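Local coordinates for flagella basal body P-ring formation protein FlgA (Salmonella typhimurium, PDB 3TEE), which takes part in assembly of the flagellar P-ring in the periplasm, possibly as a chaperone-like modulator of the process, at residues L15-E21 against V70-N75; L104-V109 against P129-T133. One frame throughout, in Å; residues are numbered along the deposited sequence.

Contact 1 of 2, residues L15-E21 against V70-N75; sequences LAGFSDE and VQATGN
S19 and T73 form the centre of this contact. S19 OG donates to T73 O at 2.6 Å, from above the carbonyl plane, and the hydroxyl gets there because OG stands anti to the backbone N (chi1 -179°). The same carbonyl takes a second, longer bond from D20 N at 3.3 Å. Two residues on, E21 N donates back to S19 OG (3.2 Å), closing an ST turn that fixes the hydroxyl. T73 N in turn gives a hydrogen bond of 3.0 Å to E21 O, and a water joins E21 O to T73 OG1. Further along, two waters connect F18 O to the backbone of N75, where G74 brings its CA within 3.6 Å of F18 O. On the apolar side L15 CD2 meets A72 CB at 3.8 Å and faces V70 CG1 tip to tip. Both carboxylates turn to R98 of strand 94-100: D20 OD1 and E21 OE1 each make a salt bridge with it. The loop leading from helix 2-14 into strand 21-26 is thus fastened to strand 62-79, with which strand 21-26 pairs antiparallel, L15 also packing on V22 and L49.

Contact 2 of 2, residues L104-V109 against P129-T133; sequences LPPRTV and PVQLT
Q131 reaches P106 with its side-chain amide: NE2 donates to P106 O at 2.8 Å, in the carbonyl plane and on a lone pair, and the acceptor lies only 8° out of the amide plane, so the bond is well directed at both ends. Two backbone bonds lie on either side of the T108-Q131 pair: L132 N to R107 O (2.9 Å) and V109 N to V130 O (2.8 Å). They bridge the chains closely, the CA atoms of T108 and Q131 being 4.1 Å apart. The turn presents the carbonyls of P106 and R107. P105 to T108 is a type II turn, and T108 OG1 closes it with a bond to P105 O of 2.8 Å, arriving from above the carbonyl plane. A water adds a link from P106 O to T133 OG1.

Around this polar centre the packing is mostly aliphatic. P105 CD meets P129 CG at 3.8 Å, the two side chains roughly perpendicular to each other, while T108 CG2 rests against P129 CB. V109 CG2 touches L132 CD2 at 3.7 Å. R107 is bent at chi3 (79°); L132 CB lies over one face of its guanidinium, to the side of its centre, and NH1 passes T133 CG2 at 3.5 Å. V109 and V130 also pack on V77 of strand 62-79.

Main-chain carbonyls supply the acceptors: those of P106, R107 and V130 each receive a bond across the contact, and the prolines contribute apolar surface while their nitrogens have no N-H to offer. R107 thus contributes both its carbonyl, as acceptor, and a guanidinium face against L132.

In the fold
Contact 1 is complete by residue 75, well before contact 2 starts at 104; their centres lie about 16 Å apart, with nearest atoms about 5 Å apart and no direct touch. Strand 62-79 relates them: its residues 70-75 form one side of contact 1, and further on V77 makes backbone hydrogen bonds to V109 and V130 of contact 2. L110, just beyond 104-109, packs on both F18 and L104. Strand 94-100, which pairs with 62-79, supplies R98 to contact 1 and leads into the loop holding 104-109. The loop after the N-terminal helix 2-14 and the loops either side of strand 118-120 are thus held along one strand, 62-79.

Contact 1 of 2, residues L15-E21 against V70-N75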
# COMPACT_ATOMS: atom_id res chain seq x y z
N LEU A 15 -9.97 -4.75 -15.85
CA LEU A 15 -9.18 -5.60 -14.94
C LEU A 15 -7.90 -6.13 -15.58
O LEU A 15 -7.28 -7.03 -15.01
CB LEU A 15 -10.07 -6.74 -14.39
CG LEU A 15 -10.96 -6.46 -13.14
CD1 LEU A 15 -11.62 -5.11 -13.15
CD2 LEU A 15 -12.08 -7.51 -13.00
N ALA A 16 -7.48 -5.54 -16.73
CA ALA A 16 -6.24 -5.95 -17.40
C ALA A 16 -5.05 -5.78 -16.41
O ALA A 16 -5.00 -4.81 -15.65
CB ALA A 16 -6.01 -5.11 -18.67
N GLY A 17 -4.18 -6.77 -16.33
CA GLY A 17 -3.09 -6.70 -15.36
C GLY A 17 -3.44 -7.22 -13.97
O GLY A 17 -2.52 -7.57 -13.23
N PHE A 18 -4.75 -7.30 -13.59
CA PHE A 18 -5.20 -7.87 -12.29
C PHE A 18 -5.74 -9.31 -12.48
O PHE A 18 -5.52 -10.19 -11.63
CB PHE A 18 -6.33 -7.04 -11.65
CG PHE A 18 -6.01 -5.67 -11.08
CD1 PHE A 18 -5.45 -5.53 -9.82
CD2 PHE A 18 -6.35 -4.51 -11.78
CE1 PHE A 18 -5.21 -4.26 -9.27
CE2 PHE A 18 -6.11 -3.25 -11.24
CZ PHE A 18 -5.54 -3.13 -9.99
N SER A 19 -6.50 -9.53 -13.56
CA SER A 19 -7.19 -10.80 -13.81
C SER A 19 -7.11 -11.26 -15.27
O SER A 19 -7.16 -10.45 -16.18
CB SER A 19 -8.66 -10.66 -13.39
OG SER A 19 -9.38 -11.87 -13.57
N ASP A 20 -7.06 -12.58 -15.48
CA ASP A 20 -7.04 -13.20 -16.81
C ASP A 20 -8.33 -14.02 -17.01
O ASP A 20 -8.45 -14.74 -18.00
CB ASP A 20 -5.79 -14.10 -16.96
CG ASP A 20 -5.64 -15.19 -15.90
OD1 ASP A 20 -6.46 -15.24 -14.97
OD2 ASP A 20 -4.66 -15.96 -15.98
N GLU A 21 -9.29 -13.92 -16.07
CA GLU A 21 -10.56 -14.65 -16.14
C GLU A 21 -11.65 -13.88 -15.38
O GLU A 21 -11.70 -13.92 -14.15
CB GLU A 21 -10.36 -16.05 -15.56
CG GLU A 21 -11.51 -16.99 -15.85
CD GLU A 21 -11.28 -18.39 -15.33
OE1 GLU A 21 -10.12 -18.75 -15.01
OE2 GLU A 21 -12.27 -19.13 -15.25
N VAL A 70 -19.08 -9.73 -10.14
CA VAL A 70 -17.90 -9.91 -11.00
C VAL A 70 -16.94 -10.90 -10.34
O VAL A 70 -16.35 -10.61 -9.31
CB VAL A 70 -17.21 -8.55 -11.31
CG1 VAL A 70 -15.97 -8.74 -12.19
CG2 VAL A 70 -18.19 -7.55 -11.92
N GLN A 71 -16.80 -12.06 -10.95
CA GLN A 71 -15.82 -13.06 -10.49
C GLN A 71 -14.52 -12.75 -11.21
O GLN A 71 -14.51 -12.70 -12.44
CB GLN A 71 -16.29 -14.48 -10.83
CG GLN A 71 -17.62 -14.87 -10.18
CD GLN A 71 -18.00 -16.31 -10.45
OE1 GLN A 71 -17.47 -16.98 -11.35
NE2 GLN A 71 -18.89 -16.85 -9.64
N ALA A 72 -13.43 -12.48 -10.47
CA ALA A 72 -12.15 -12.17 -11.11
C ALA A 72 -11.10 -13.09 -10.52
O ALA A 72 -10.97 -13.15 -9.30
CB ALA A 72 -11.77 -10.70 -10.90
N THR A 73 -10.43 -13.88 -11.38
CA THR A 73 -9.38 -14.82 -10.96
C THR A 73 -8.04 -14.24 -11.42
O THR A 73 -7.92 -13.74 -12.53
CB THR A 73 -9.63 -16.26 -11.48
OG1 THR A 73 -10.89 -16.71 -11.00
CG2 THR A 73 -8.58 -17.27 -10.99
N GLY A 74 -7.06 -14.26 -10.51
CA GLY A 74 -5.74 -13.73 -10.78
C GLY A 74 -4.81 -13.99 -9.61
O GLY A 74 -5.16 -14.71 -8.66
N ASN A 75 -3.61 -13.41 -9.69
CA ASN A 75 -2.58 -13.61 -8.68
C ASN A 75 -2.70 -12.66 -7.49
O ASN A 75 -3.18 -11.52 -7.59
CB ASN A 75 -1.16 -13.55 -9.33
CG ASN A 75 -0.82 -14.77 -10.17
OD1 ASN A 75 -1.28 -15.89 -9.94
ND2 ASN A 75 0.05 -14.60 -11.16
O HOH W 1 -3.91 -9.71 -9.45
O HOH W 2 -2.98 -12.10 -12.20
O HOH W 3 -13.02 -15.63 -12.30

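Contact 2 of 2, residues L104-V109 against P129-T133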
# COMPACT_ATOMS: atom_id res chain seq x y z
N LEU A 104 -11.13 -12.81 -1.73
CA LEU A 104 -10.00 -12.52 -0.86
C LEU A 104 -10.39 -11.66 0.35
O LEU A 104 -11.28 -10.80 0.22
CB LEU A 104 -8.90 -11.79 -1.64
CG LEU A 104 -8.09 -12.61 -2.64
CD1 LEU A 104 -7.12 -11.69 -3.37
CD2 LEU A 104 -7.29 -13.77 -1.90
N PRO A 105 -9.64 -11.78 1.47
CA PRO A 105 -9.91 -10.88 2.63
C PRO A 105 -9.55 -9.43 2.32
O PRO A 105 -8.82 -9.20 1.35
CB PRO A 105 -9.06 -11.48 3.77
CG PRO A 105 -8.01 -12.28 3.10
CD PRO A 105 -8.55 -12.73 1.76
N PRO A 106 -10.04 -8.42 3.11
CA PRO A 106 -9.75 -7.01 2.79
C PRO A 106 -8.29 -6.64 2.67
O PRO A 106 -7.46 -7.11 3.46
CB PRO A 106 -10.40 -6.25 3.95
CG PRO A 106 -11.48 -7.12 4.41
CD PRO A 106 -10.93 -8.51 4.29
N ARG A 107 -7.97 -5.78 1.69
CA ARG A 107 -6.63 -5.25 1.44
C ARG A 107 -5.55 -6.34 1.27
O ARG A 107 -4.45 -6.22 1.83
CB ARG A 107 -6.24 -4.22 2.52
CG ARG A 107 -7.03 -2.90 2.43
CD ARG A 107 -6.77 -2.02 3.64
NE ARG A 107 -5.50 -1.31 3.54
CZ ARG A 107 -4.76 -0.94 4.59
NH1 ARG A 107 -5.16 -1.22 5.82
NH2 ARG A 107 -3.62 -0.30 4.41
N THR A 108 -5.86 -7.40 0.51
CA THR A 108 -4.86 -8.44 0.22
C THR A 108 -3.91 -7.81 -0.79
O THR A 108 -4.36 -7.18 -1.76
CB THR A 108 -5.52 -9.72 -0.36
OG1 THR A 108 -6.35 -10.29 0.65
CG2 THR A 108 -4.48 -10.76 -0.82
N VAL A 109 -2.60 -8.01 -0.58
CA VAL A 109 -1.58 -7.53 -1.50
C VAL A 109 -1.69 -8.33 -2.81
O VAL A 109 -1.76 -9.56 -2.78
CB VAL A 109 -0.16 -7.62 -0.88
CG1 VAL A 109 0.90 -7.19 -1.90
CG2 VAL A 109 -0.05 -6.78 0.39
N PRO A 129 -3.52 -15.39 2.75
CA PRO A 129 -3.29 -14.22 1.89
C PRO A 129 -2.63 -13.12 2.72
O PRO A 129 -2.95 -12.94 3.92
CB PRO A 129 -4.72 -13.79 1.47
CG PRO A 129 -5.57 -15.01 1.70
CD PRO A 129 -4.96 -15.64 2.93
N VAL A 130 -1.66 -12.43 2.12
CA VAL A 130 -0.93 -11.36 2.81
C VAL A 130 -1.76 -10.08 2.71
O VAL A 130 -1.96 -9.55 1.61
CB VAL A 130 0.51 -11.18 2.27
CG1 VAL A 130 1.19 -9.95 2.89
CG2 VAL A 130 1.35 -12.45 2.51
N GLN A 131 -2.26 -9.61 3.86
CA GLN A 131 -3.03 -8.36 3.92
C GLN A 131 -2.16 -7.22 4.40
O GLN A 131 -1.25 -7.44 5.19
CB GLN A 131 -4.26 -8.50 4.81
CG GLN A 131 -5.28 -9.52 4.29
CD GLN A 131 -6.28 -9.80 5.39
OE1 GLN A 131 -6.15 -10.78 6.13
NE2 GLN A 131 -7.29 -8.95 5.52
N LEU A 132 -2.42 -5.99 3.91
CA LEU A 132 -1.69 -4.78 4.33
C LEU A 132 -1.73 -4.54 5.85
O LEU A 132 -0.75 -4.09 6.43
CB LEU A 132 -2.18 -3.54 3.55
CG LEU A 132 -1.84 -3.48 2.05
CD1 LEU A 132 -2.55 -2.32 1.39
CD2 LEU A 132 -0.33 -3.34 1.82
N THR A 133 -2.84 -4.93 6.51
CA THR A 133 -2.99 -4.84 7.97
C THR A 133 -2.06 -5.80 8.75
O THR A 133 -1.89 -5.61 9.95
CB THR A 133 -4.45 -5.06 8.39
OG1 THR A 133 -4.96 -6.24 7.76
CG2 THR A 133 -5.34 -3.86 8.08
O HOH W 4 -7.39 -5.46 6.23